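Local structure of THB11 (Chlamydomonas reinhardtii, 6TD7) at residues A[62-67]-A[120-125]; A[75-80]-A[128-133]; A[39-44]-A[92-97]. The protein binds heme and, as a truncated hemoglobin linked with nitrite reduction, probably also oxygen, this chain being the globin part of a longer protein. All blocks are in the same frame, centred on the assembly; numbering follows the deposited sequence.

Interaction 1. Residues A[62-67]-A[120-125]; sequences SWLFGP and MRRMLP. With HEM (protoporphyrin IX containing Fe), chain B.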
# COMPACT_ATOMS: atom_id res chain seq x y z
N SER A 62 -5.72 1.00 -7.84
CA SER A 62 -6.94 1.12 -8.62
C SER A 62 -8.02 0.18 -8.09
O SER A 62 -9.19 0.56 -7.99
CB SER A 62 -6.65 0.84 -10.09
OG SER A 62 -7.82 0.97 -10.89
N TRP A 63 -7.64 -1.06 -7.77
CA TRP A 63 -8.58 -1.98 -7.14
C TRP A 63 -9.01 -1.47 -5.77
O TRP A 63 -10.20 -1.54 -5.41
CB TRP A 63 -7.93 -3.37 -6.99
CG TRP A 63 -8.64 -4.27 -6.01
CD1 TRP A 63 -9.72 -5.06 -6.27
CD2 TRP A 63 -8.32 -4.47 -4.62
NE1 TRP A 63 -10.09 -5.74 -5.14
CE2 TRP A 63 -9.25 -5.40 -4.11
CE3 TRP A 63 -7.34 -3.95 -3.77
CZ2 TRP A 63 -9.24 -5.82 -2.78
CZ3 TRP A 63 -7.33 -4.37 -2.44
CH2 TRP A 63 -8.27 -5.30 -1.96
N LEU A 64 -8.06 -0.95 -5.00
CA LEU A 64 -8.33 -0.59 -3.61
C LEU A 64 -9.42 0.47 -3.50
O LEU A 64 -10.30 0.38 -2.63
CB LEU A 64 -7.05 -0.10 -2.95
CG LEU A 64 -7.14 0.36 -1.50
CD1 LEU A 64 -7.40 -0.80 -0.58
CD2 LEU A 64 -5.85 1.06 -1.13
N PHE A 65 -9.38 1.49 -4.35
CA PHE A 65 -10.40 2.53 -4.33
C PHE A 65 -11.53 2.25 -5.31
O PHE A 65 -12.39 3.11 -5.53
CB PHE A 65 -9.76 3.89 -4.62
CG PHE A 65 -8.90 4.39 -3.50
CD1 PHE A 65 -9.45 5.05 -2.42
CD2 PHE A 65 -7.53 4.19 -3.53
CE1 PHE A 65 -8.65 5.51 -1.39
CE2 PHE A 65 -6.73 4.65 -2.50
CZ PHE A 65 -7.29 5.30 -1.43
N GLY A 66 -11.58 1.04 -5.87
CA GLY A 66 -12.60 0.68 -6.81
C GLY A 66 -13.83 0.10 -6.14
O GLY A 66 -14.02 0.20 -4.92
N PRO A 67 -14.69 -0.52 -6.93
CA PRO A 67 -15.91 -1.14 -6.40
C PRO A 67 -15.60 -2.08 -5.24
O PRO A 67 -14.54 -2.71 -5.21
CB PRO A 67 -16.47 -1.91 -7.60
CG PRO A 67 -15.99 -1.13 -8.78
CD PRO A 67 -14.63 -0.61 -8.41
N MET A 120 -8.49 0.84 4.89
CA MET A 120 -7.48 0.05 5.59
C MET A 120 -7.96 -1.38 5.83
O MET A 120 -7.14 -2.30 5.86
CB MET A 120 -7.09 0.71 6.90
CG MET A 120 -6.45 2.09 6.75
SD MET A 120 -5.25 2.22 5.42
CE MET A 120 -4.00 1.08 6.00
N ARG A 121 -9.27 -1.60 6.01
CA ARG A 121 -9.76 -2.96 6.17
C ARG A 121 -9.58 -3.77 4.89
O ARG A 121 -9.34 -4.98 4.95
CB ARG A 121 -11.23 -2.97 6.60
CG ARG A 121 -11.41 -2.83 8.11
CD ARG A 121 -12.87 -3.04 8.55
NE ARG A 121 -13.76 -2.07 7.91
CZ ARG A 121 -14.02 -0.86 8.40
NH1 ARG A 121 -13.47 -0.44 9.53
NH2 ARG A 121 -14.84 -0.06 7.73
N ARG A 122 -9.69 -3.13 3.73
CA ARG A 122 -9.46 -3.82 2.47
C ARG A 122 -7.99 -4.19 2.30
O ARG A 122 -7.67 -5.20 1.66
CB ARG A 122 -9.90 -2.95 1.30
CG ARG A 122 -11.25 -3.29 0.74
CD ARG A 122 -11.43 -2.63 -0.61
NE ARG A 122 -11.93 -3.59 -1.60
CZ ARG A 122 -12.37 -3.26 -2.80
NH1 ARG A 122 -12.39 -1.98 -3.18
NH2 ARG A 122 -12.81 -4.21 -3.62
N MET A 123 -7.10 -3.38 2.86
CA MET A 123 -5.67 -3.58 2.71
C MET A 123 -5.12 -4.58 3.72
O MET A 123 -4.10 -5.23 3.46
CB MET A 123 -4.94 -2.25 2.87
CG MET A 123 -3.47 -2.30 2.54
SD MET A 123 -2.65 -0.74 2.89
CE MET A 123 -3.56 0.38 1.83
N LEU A 124 -5.78 -4.71 4.87
CA LEU A 124 -5.23 -5.52 5.95
C LEU A 124 -4.93 -6.95 5.54
O LEU A 124 -3.86 -7.46 5.91
CB LEU A 124 -6.18 -5.49 7.15
CG LEU A 124 -5.79 -6.42 8.31
CD1 LEU A 124 -4.37 -6.15 8.77
CD2 LEU A 124 -6.77 -6.24 9.46
N PRO A 125 -5.80 -7.66 4.81
CA PRO A 125 -5.48 -9.04 4.44
C PRO A 125 -4.13 -9.19 3.74
O PRO A 125 -3.54 -10.28 3.77
CB PRO A 125 -6.65 -9.43 3.52
CG PRO A 125 -7.77 -8.52 3.93
CD PRO A 125 -7.11 -7.23 4.30
CHA HEM B . 5.70 -4.00 -4.84
CHB HEM B . 8.47 -2.62 -1.06
CHC HEM B . 4.55 -1.59 1.62
CHD HEM B . 1.76 -3.40 -1.98
C1A HEM B . 6.81 -3.68 -4.07
C2A HEM B . 8.21 -3.70 -4.47
C3A HEM B . 8.94 -3.32 -3.42
C4A HEM B . 8.05 -3.04 -2.31
CMA HEM B . 10.47 -3.18 -3.36
CAA HEM B . 8.80 -4.07 -5.85
CBA HEM B . 8.37 -5.45 -6.32
CGA HEM B . 8.76 -5.62 -7.77
O1A HEM B . 8.79 -6.79 -8.23
O2A HEM B . 9.04 -4.60 -8.46
C1B HEM B . 7.66 -2.17 -0.04
C2B HEM B . 8.11 -1.55 1.19
C3B HEM B . 7.04 -1.27 1.94
C4B HEM B . 5.86 -1.70 1.21
CMB HEM B . 9.58 -1.27 1.56
CAB HEM B . 7.09 -0.60 3.33
CBB HEM B . 6.05 -0.61 4.16
C1C HEM B . 3.48 -1.98 0.85
C2C HEM B . 2.11 -1.80 1.24
C3C HEM B . 1.33 -2.30 0.28
C4C HEM B . 2.17 -2.81 -0.80
CMC HEM B . 1.63 -1.17 2.56
CAC HEM B . -0.20 -2.29 0.34
CBC HEM B . -0.89 -3.32 -0.16
C1D HEM B . 2.57 -3.63 -3.09
C2D HEM B . 2.11 -3.90 -4.43
C3D HEM B . 3.19 -4.07 -5.21
C4D HEM B . 4.38 -3.90 -4.40
CMD HEM B . 0.64 -3.99 -4.87
CAD HEM B . 3.21 -4.35 -6.72
CBD HEM B . 3.06 -5.81 -7.08
CGD HEM B . 2.95 -5.79 -8.58
O1D HEM B . 1.80 -5.85 -9.10
O2D HEM B . 4.01 -5.68 -9.25
NA HEM B . 6.76 -3.28 -2.75
NB HEM B . 6.27 -2.24 0.01
NC HEM B . 3.49 -2.59 -0.41
ND HEM B . 3.95 -3.63 -3.11
FE HEM B . 5.08 -2.93 -1.60
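Arg122 reaches across to the end of the 62-67 segment and gives a hydrogen bond to Pro67, with NH2 2.8 Å from Pro67 O. The donor lies in the carbonyl plane, although the bond is bent to 134° at the hydrogen and Pro67 O is tilted from the guanidinium plane. Arg122 NH1 makes weak bonds to Leu64 O, Gly66 O and again Pro67 O, the last at 3.0 Å. One guanidinium thus collects three carbonyls where the chain leaves helix 50-64 at Phe65, and a positive charge at this carbonyl-rich helix end is probably favourable. In the truncated-globin fold, helices 50-64 and 113-123 probably correspond to helix E and the first part of helix H, so the contact ties the close of E to H.

The same group lies over one face of the Trp63 indole as an off-centre cation-pi pair, Arg122 CZ being 4.3 Å from the centroid of the five-membered ring, with the two planes 43° apart. Trp63 NE1 is not spent on the arginine; it bonds to Val70 O, which also takes a weak bond from Arg122 NH2. Replacing Arg122 by a methionine would probably leave the carbonyls of Leu64, Gly66 and Pro67 without their shared donor and the indole without its cation.

Apolar packing follows on the heme side. With CG anti to the backbone N (chi1 179°), the isobutyl end of Leu64 is carried across toward helix 113-123, and its CD1 comes within 3.8 Å of Arg122 CB. Leu64 CD2 meets Met123 CE at 3.8 Å, though Met123 has two conformers, which makes this contact less certain. With the same reservation, Met123 SD lies 3.9 Å from heme vinyl atom CAC.

Interaction 2. Residues A[75-80]-A[128-133]; sequences KSVRIA and DAIFTP. With HEM (protoporphyrin IX containing Fe), chain B.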
# COMPACT_ATOMS: atom_id res chain seq x y z
N LYS A 75 -0.74 -9.52 -9.45
CA LYS A 75 0.43 -10.29 -9.04
C LYS A 75 0.45 -10.51 -7.54
O LYS A 75 0.13 -9.62 -6.75
CB LYS A 75 1.70 -9.56 -9.48
CG LYS A 75 3.01 -10.21 -9.04
CD LYS A 75 4.19 -9.32 -9.38
CE LYS A 75 5.50 -9.93 -8.95
NZ LYS A 75 6.65 -9.09 -9.38
N SER A 76 0.84 -11.73 -7.14
CA SER A 76 0.97 -12.07 -5.74
C SER A 76 1.88 -11.09 -5.01
O SER A 76 3.03 -10.89 -5.41
CB SER A 76 1.54 -13.49 -5.61
OG SER A 76 2.29 -13.64 -4.43
N VAL A 77 1.37 -10.49 -3.93
CA VAL A 77 2.17 -9.49 -3.22
C VAL A 77 3.32 -10.14 -2.46
O VAL A 77 4.35 -9.48 -2.22
CB VAL A 77 1.31 -8.65 -2.26
CG1 VAL A 77 0.50 -7.63 -3.04
CG2 VAL A 77 0.41 -9.55 -1.41
N ARG A 78 3.19 -11.40 -2.03
CA ARG A 78 4.33 -12.06 -1.42
C ARG A 78 5.48 -12.17 -2.42
O ARG A 78 6.64 -11.87 -2.09
CB ARG A 78 3.96 -13.45 -0.90
CG ARG A 78 5.17 -14.22 -0.36
CD ARG A 78 4.80 -15.24 0.70
NE ARG A 78 5.95 -16.03 1.14
CZ ARG A 78 6.75 -15.71 2.15
NH1 ARG A 78 6.55 -14.60 2.85
NH2 ARG A 78 7.77 -16.50 2.47
N ILE A 79 5.18 -12.62 -3.63
CA ILE A 79 6.21 -12.73 -4.66
C ILE A 79 6.87 -11.37 -4.88
O ILE A 79 8.10 -11.27 -4.97
CB ILE A 79 5.61 -13.29 -5.96
CG1 ILE A 79 5.20 -14.75 -5.76
CG2 ILE A 79 6.59 -13.12 -7.11
CD1 ILE A 79 6.34 -15.67 -5.37
N ALA A 80 6.06 -10.31 -4.95
CA ALA A 80 6.61 -8.99 -5.23
C ALA A 80 7.59 -8.55 -4.15
O ALA A 80 8.59 -7.89 -4.44
CB ALA A 80 5.48 -7.97 -5.36
N ASP A 128 -0.99 -10.52 5.84
CA ASP A 128 -0.87 -11.97 5.88
C ASP A 128 -0.45 -12.54 4.52
O ASP A 128 0.30 -13.52 4.45
CB ASP A 128 -2.19 -12.59 6.33
CG ASP A 128 -2.40 -12.51 7.83
OD1 ASP A 128 -1.46 -12.13 8.56
OD2 ASP A 128 -3.51 -12.84 8.28
N ALA A 129 -0.93 -11.94 3.43
CA ALA A 129 -0.56 -12.43 2.11
C ALA A 129 0.94 -12.32 1.88
O ALA A 129 1.57 -13.25 1.36
CB ALA A 129 -1.31 -11.67 1.02
N ILE A 130 1.53 -11.19 2.27
CA ILE A 130 2.95 -10.96 2.00
C ILE A 130 3.82 -11.91 2.81
O ILE A 130 4.84 -12.42 2.31
CB ILE A 130 3.30 -9.49 2.28
CG1 ILE A 130 2.78 -8.60 1.14
CG2 ILE A 130 4.81 -9.33 2.43
CD1 ILE A 130 2.82 -7.13 1.44
N PHE A 131 3.47 -12.17 4.07
CA PHE A 131 4.39 -12.80 5.01
C PHE A 131 4.06 -14.24 5.35
O PHE A 131 4.81 -14.86 6.11
CB PHE A 131 4.45 -11.96 6.30
CG PHE A 131 5.00 -10.59 6.08
CD1 PHE A 131 6.36 -10.41 5.86
CD2 PHE A 131 4.17 -9.49 6.04
CE1 PHE A 131 6.88 -9.14 5.64
CE2 PHE A 131 4.68 -8.22 5.81
CZ PHE A 131 6.03 -8.05 5.61
N THR A 132 3.00 -14.82 4.79
CA THR A 132 2.70 -16.22 5.06
C THR A 132 3.42 -17.10 4.06
O THR A 132 3.18 -16.97 2.85
CB THR A 132 1.20 -16.47 4.99
OG1 THR A 132 0.53 -15.70 5.99
CG2 THR A 132 0.92 -17.95 5.22
N PRO A 133 4.32 -17.99 4.49
CA PRO A 133 4.98 -18.89 3.53
C PRO A 133 3.97 -19.69 2.73
O PRO A 133 2.93 -20.13 3.24
CB PRO A 133 5.83 -19.79 4.43
CG PRO A 133 6.11 -18.98 5.63
CD PRO A 133 4.89 -18.12 5.85
CHA HEM B . 5.70 -4.00 -4.84
CHB HEM B . 8.47 -2.62 -1.06
CHC HEM B . 4.55 -1.59 1.62
CHD HEM B . 1.76 -3.40 -1.98
C1A HEM B . 6.81 -3.68 -4.07
C2A HEM B . 8.21 -3.70 -4.47
C3A HEM B . 8.94 -3.32 -3.42
C4A HEM B . 8.05 -3.04 -2.31
CMA HEM B . 10.47 -3.18 -3.36
CAA HEM B . 8.80 -4.07 -5.85
CBA HEM B . 8.37 -5.45 -6.32
CGA HEM B . 8.76 -5.62 -7.77
O1A HEM B . 8.79 -6.79 -8.23
O2A HEM B . 9.04 -4.60 -8.46
C1B HEM B . 7.66 -2.17 -0.04
C2B HEM B . 8.11 -1.55 1.19
C3B HEM B . 7.04 -1.27 1.94
C4B HEM B . 5.86 -1.70 1.21
CMB HEM B . 9.58 -1.27 1.56
CAB HEM B . 7.09 -0.60 3.33
CBB HEM B . 6.05 -0.61 4.16
C1C HEM B . 3.48 -1.98 0.85
C2C HEM B . 2.11 -1.80 1.24
C3C HEM B . 1.33 -2.30 0.28
C4C HEM B . 2.17 -2.81 -0.80
CMC HEM B . 1.63 -1.17 2.56
CAC HEM B . -0.20 -2.29 0.34
CBC HEM B . -0.89 -3.32 -0.16
C1D HEM B . 2.57 -3.63 -3.09
C2D HEM B . 2.11 -3.90 -4.43
C3D HEM B . 3.19 -4.07 -5.21
C4D HEM B . 4.38 -3.90 -4.40
CMD HEM B . 0.64 -3.99 -4.87
CAD HEM B . 3.21 -4.35 -6.72
CBD HEM B . 3.06 -5.81 -7.08
CGD HEM B . 2.95 -5.79 -8.58
O1D HEM B . 1.80 -5.85 -9.10
O2D HEM B . 4.01 -5.68 -9.25
NA HEM B . 6.76 -3.28 -2.75
NB HEM B . 6.27 -2.24 0.01
NC HEM B . 3.49 -2.59 -0.41
ND HEM B . 3.95 -3.63 -3.11
FE HEM B . 5.08 -2.93 -1.60
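Arg78 supplies the polar link to the 128-133 segment, through a hydrogen bond from NH1 to Ile130 O of 2.8 Å. It is fairly straight at 159°, falls on a lone pair of the carbonyl oxygen and runs close to the guanidinium plane. An anti chi1 (175°) lays the extended chain along the carbonyls of Ala129 and Ile130 at the end of helix 125-131; NE then forms a salt bridge with Asp137. One face of the guanidinium is covered by the backbone of Thr132 and Pro133, with Pro133 CA 3.5 Å above its plane.

Van der Waals contact is tight because the two backbones come remarkably near, Arg78 CA and Ile130 CA being 3.8 Å apart. Val77 fills the adjoining space: its CG2 touches Ala129 CB at 3.7 Å and Ile130 CG1 at 3.6 Å, the valine and isoleucine side chains crossing at about a right angle.

Within the segments, Ser76 is the N-cap of helix 77-88, its OG accepting from Ile79 N. Heme contacts come from the residue before the cap and from the first helical turn. Lys75 NZ gives a weak hydrogen bond to propionate oxygen O1A at 3.3 Å, and Ala80 CB packs against both propionate chains.

Helix 77-88 carries His81, the axial ligand of the heme iron, whose ND1 bonds to Val77 O. This proximal helix of the globin fold is backed here by helix 125-131, where Ile130 rests on His81 and Ile85 and also reaches Phe95 on helix 92-108.

Interaction 3. Residues A[39-44]-A[92-97]; sequences PQLIKY and PEDFDL. With HEM (protoporphyrin IX containing Fe), chain B.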
# COMPACT_ATOMS: atom_id res chain seq x y z
N PRO A 39 13.66 6.00 8.25
CA PRO A 39 15.00 5.38 8.29
C PRO A 39 15.00 3.87 8.40
O PRO A 39 16.02 3.24 8.09
CB PRO A 39 15.65 6.03 9.53
CG PRO A 39 14.49 6.40 10.40
CD PRO A 39 13.37 6.77 9.47
N GLN A 40 13.89 3.25 8.82
CA GLN A 40 13.81 1.79 8.83
C GLN A 40 13.40 1.23 7.48
O GLN A 40 13.84 0.13 7.11
CB GLN A 40 12.83 1.32 9.92
CG GLN A 40 12.43 -0.16 9.86
CD GLN A 40 13.55 -1.13 10.20
OE1 GLN A 40 14.56 -0.74 10.81
NE2 GLN A 40 13.38 -2.39 9.82
N LEU A 41 12.59 1.95 6.72
CA LEU A 41 12.12 1.45 5.43
C LEU A 41 13.06 1.79 4.28
O LEU A 41 13.04 1.10 3.26
CB LEU A 41 10.73 2.01 5.12
CG LEU A 41 9.67 1.70 6.19
CD1 LEU A 41 8.33 2.27 5.78
CD2 LEU A 41 9.57 0.21 6.46
N ILE A 42 13.89 2.82 4.43
CA ILE A 42 14.79 3.20 3.35
C ILE A 42 15.74 2.06 3.01
O ILE A 42 16.17 1.91 1.86
CB ILE A 42 15.53 4.49 3.73
CG1 ILE A 42 16.12 5.17 2.49
CG2 ILE A 42 16.60 4.21 4.78
CD1 ILE A 42 15.08 5.61 1.48
N LYS A 43 16.07 1.21 4.00
CA LYS A 43 16.87 0.02 3.74
C LYS A 43 16.34 -0.77 2.55
O LYS A 43 17.11 -1.42 1.83
CB LYS A 43 16.87 -0.92 4.96
CG LYS A 43 17.06 -0.26 6.31
CD LYS A 43 17.10 -1.31 7.42
CE LYS A 43 17.03 -0.66 8.79
NZ LYS A 43 17.50 -1.56 9.88
N TYR A 44 15.02 -0.76 2.36
CA TYR A 44 14.37 -1.55 1.33
C TYR A 44 14.13 -0.78 0.04
O TYR A 44 13.82 -1.40 -0.98
CB TYR A 44 13.02 -2.07 1.86
CG TYR A 44 13.12 -2.72 3.22
CD1 TYR A 44 13.83 -3.89 3.41
CD2 TYR A 44 12.49 -2.16 4.32
CE1 TYR A 44 13.92 -4.49 4.66
CE2 TYR A 44 12.57 -2.75 5.58
CZ TYR A 44 13.29 -3.92 5.74
OH TYR A 44 13.38 -4.52 6.98
N PRO A 92 6.89 -8.10 9.08
CA PRO A 92 5.53 -7.59 9.35
C PRO A 92 5.52 -6.22 10.01
O PRO A 92 4.62 -5.42 9.75
CB PRO A 92 4.94 -8.67 10.27
CG PRO A 92 5.68 -9.91 9.91
CD PRO A 92 7.07 -9.48 9.54
N GLU A 93 6.50 -5.94 10.86
CA GLU A 93 6.56 -4.63 11.51
C GLU A 93 6.86 -3.52 10.51
O GLU A 93 6.36 -2.40 10.68
CB GLU A 93 7.60 -4.66 12.63
CG GLU A 93 7.23 -5.61 13.76
CD GLU A 93 7.96 -6.94 13.68
OE1 GLU A 93 8.43 -7.41 14.73
OE2 GLU A 93 8.07 -7.50 12.56
N ASP A 94 7.64 -3.80 9.46
CA ASP A 94 7.84 -2.80 8.42
C ASP A 94 6.54 -2.55 7.65
O ASP A 94 6.22 -1.41 7.31
CB ASP A 94 8.95 -3.23 7.46
CG ASP A 94 10.29 -3.40 8.16
OD1 ASP A 94 10.68 -2.52 8.95
OD2 ASP A 94 10.96 -4.43 7.90
N PHE A 95 5.77 -3.62 7.40
CA PHE A 95 4.50 -3.45 6.71
C PHE A 95 3.53 -2.62 7.55
O PHE A 95 2.77 -1.80 7.00
CB PHE A 95 3.89 -4.81 6.38
CG PHE A 95 2.79 -4.74 5.35
CD1 PHE A 95 3.09 -4.50 4.02
CD2 PHE A 95 1.47 -4.92 5.71
CE1 PHE A 95 2.08 -4.42 3.07
CE2 PHE A 95 0.46 -4.85 4.76
CZ PHE A 95 0.77 -4.60 3.44
N ASP A 96 3.52 -2.82 8.87
CA ASP A 96 2.69 -1.99 9.74
C ASP A 96 3.01 -0.51 9.54
O ASP A 96 2.11 0.33 9.44
CB ASP A 96 2.89 -2.37 11.21
CG ASP A 96 2.31 -3.73 11.56
OD1 ASP A 96 1.44 -4.25 10.83
OD2 ASP A 96 2.71 -4.26 12.62
N LEU A 97 4.30 -0.18 9.50
CA LEU A 97 4.69 1.21 9.29
C LEU A 97 4.18 1.73 7.96
O LEU A 97 3.67 2.86 7.87
CB LEU A 97 6.21 1.32 9.38
CG LEU A 97 6.90 2.66 9.60
CD1 LEU A 97 6.19 3.52 10.63
CD2 LEU A 97 8.33 2.37 10.04
CHA HEM B . 5.70 -4.00 -4.84
CHB HEM B . 8.47 -2.62 -1.06
CHC HEM B . 4.55 -1.59 1.62
CHD HEM B . 1.76 -3.40 -1.98
C1A HEM B . 6.81 -3.68 -4.07
C2A HEM B . 8.21 -3.70 -4.47
C3A HEM B . 8.94 -3.32 -3.42
C4A HEM B . 8.05 -3.04 -2.31
CMA HEM B . 10.47 -3.18 -3.36
CAA HEM B . 8.80 -4.07 -5.85
CBA HEM B . 8.37 -5.45 -6.32
CGA HEM B . 8.76 -5.62 -7.77
O1A HEM B . 8.79 -6.79 -8.23
O2A HEM B . 9.04 -4.60 -8.46
C1B HEM B . 7.66 -2.17 -0.04
C2B HEM B . 8.11 -1.55 1.19
C3B HEM B . 7.04 -1.27 1.94
C4B HEM B . 5.86 -1.70 1.21
CMB HEM B . 9.58 -1.27 1.56
CAB HEM B . 7.09 -0.60 3.33
CBB HEM B . 6.05 -0.61 4.16
C1C HEM B . 3.48 -1.98 0.85
C2C HEM B . 2.11 -1.80 1.24
C3C HEM B . 1.33 -2.30 0.28
C4C HEM B . 2.17 -2.81 -0.80
CMC HEM B . 1.63 -1.17 2.56
CAC HEM B . -0.20 -2.29 0.34
CBC HEM B . -0.89 -3.32 -0.16
C1D HEM B . 2.57 -3.63 -3.09
C2D HEM B . 2.11 -3.90 -4.43
C3D HEM B . 3.19 -4.07 -5.21
C4D HEM B . 4.38 -3.90 -4.40
CMD HEM B . 0.64 -3.99 -4.87
CAD HEM B . 3.21 -4.35 -6.72
CBD HEM B . 3.06 -5.81 -7.08
CGD HEM B . 2.95 -5.79 -8.58
O1D HEM B . 1.80 -5.85 -9.10
O2D HEM B . 4.01 -5.68 -9.25
NA HEM B . 6.76 -3.28 -2.75
NB HEM B . 6.27 -2.24 0.01
NC HEM B . 3.49 -2.59 -0.41
ND HEM B . 3.95 -3.63 -3.11
FE HEM B . 5.08 -2.93 -1.60
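Leu41 and Asp94 mark the closest approach of the two backbones, their CA atoms 6.7 Å apart, where a short, irregular bend faces the first turn of a regular helix. Residues 39-41 coil like a helix but lack its repeating hydrogen bonds, and the turn after them is only loosely bonded; the 92-97 segment is helical throughout. In the truncated-globin fold these pieces probably correspond to the short helix C and the start of helix G, and together they border the heme at its pyrrole B side.

Asp94 is gripped through both carboxylate oxygens. Gln40 NE2 donates to Asp94 OD1 at 2.8 Å and 152°, meeting the syn lone pair, with the amide and carboxylate planes nearly coplanar. A bend at chi2 (69°) turns the Gln40 amide back toward the aspartate. Tyr44 OH gives Asp94 OD2 a short but geometrically weak hydrogen bond of 2.6 Å, its ring turned well out of the carboxylate plane. OD2 also accepts from Ser91 N just before the helix, so this buried acid receives three hydrogen bonds from separate residues, which would probably help to keep it ionised.

Leucine packing lies beside the polar group. Leu41 CD2 rests on Asp94 CB at 3.6 Å, while CD1 approaches Leu97 CG and also the heme vinyl group. Tyr44 has Phe90 edge-to-face as a further neighbour and sets CB 3.5 Å from heme methyl CMB. On another side of helix 92-108, Phe95 contacts pyrrole C, and from the backbone Asp94 O comes within 3.3 Å of vinyl carbon CBB.

All three contacts border the heme but join different helix pairs of one globin domain. Interaction 3 is the buried one, whereas interactions 1 and 2 are only partly so, their terminal prolines being exposed. In both of the latter an arginine donates to backbone carbonyls near a helix end: several in interaction 1, which adds an indole face, and one in interaction 2, where the two backbones come very close. Interaction 3 pairs a carboxylate with neutral donors. Helices 113-123 and 125-131 follow each other, linking interactions 1 and 2 through the chain. Interactions 2 and 3 touch directly, Ile130 and Phe131 packing on Phe95, while interactions 1 and 3 lie on opposite sides of the chain's centre.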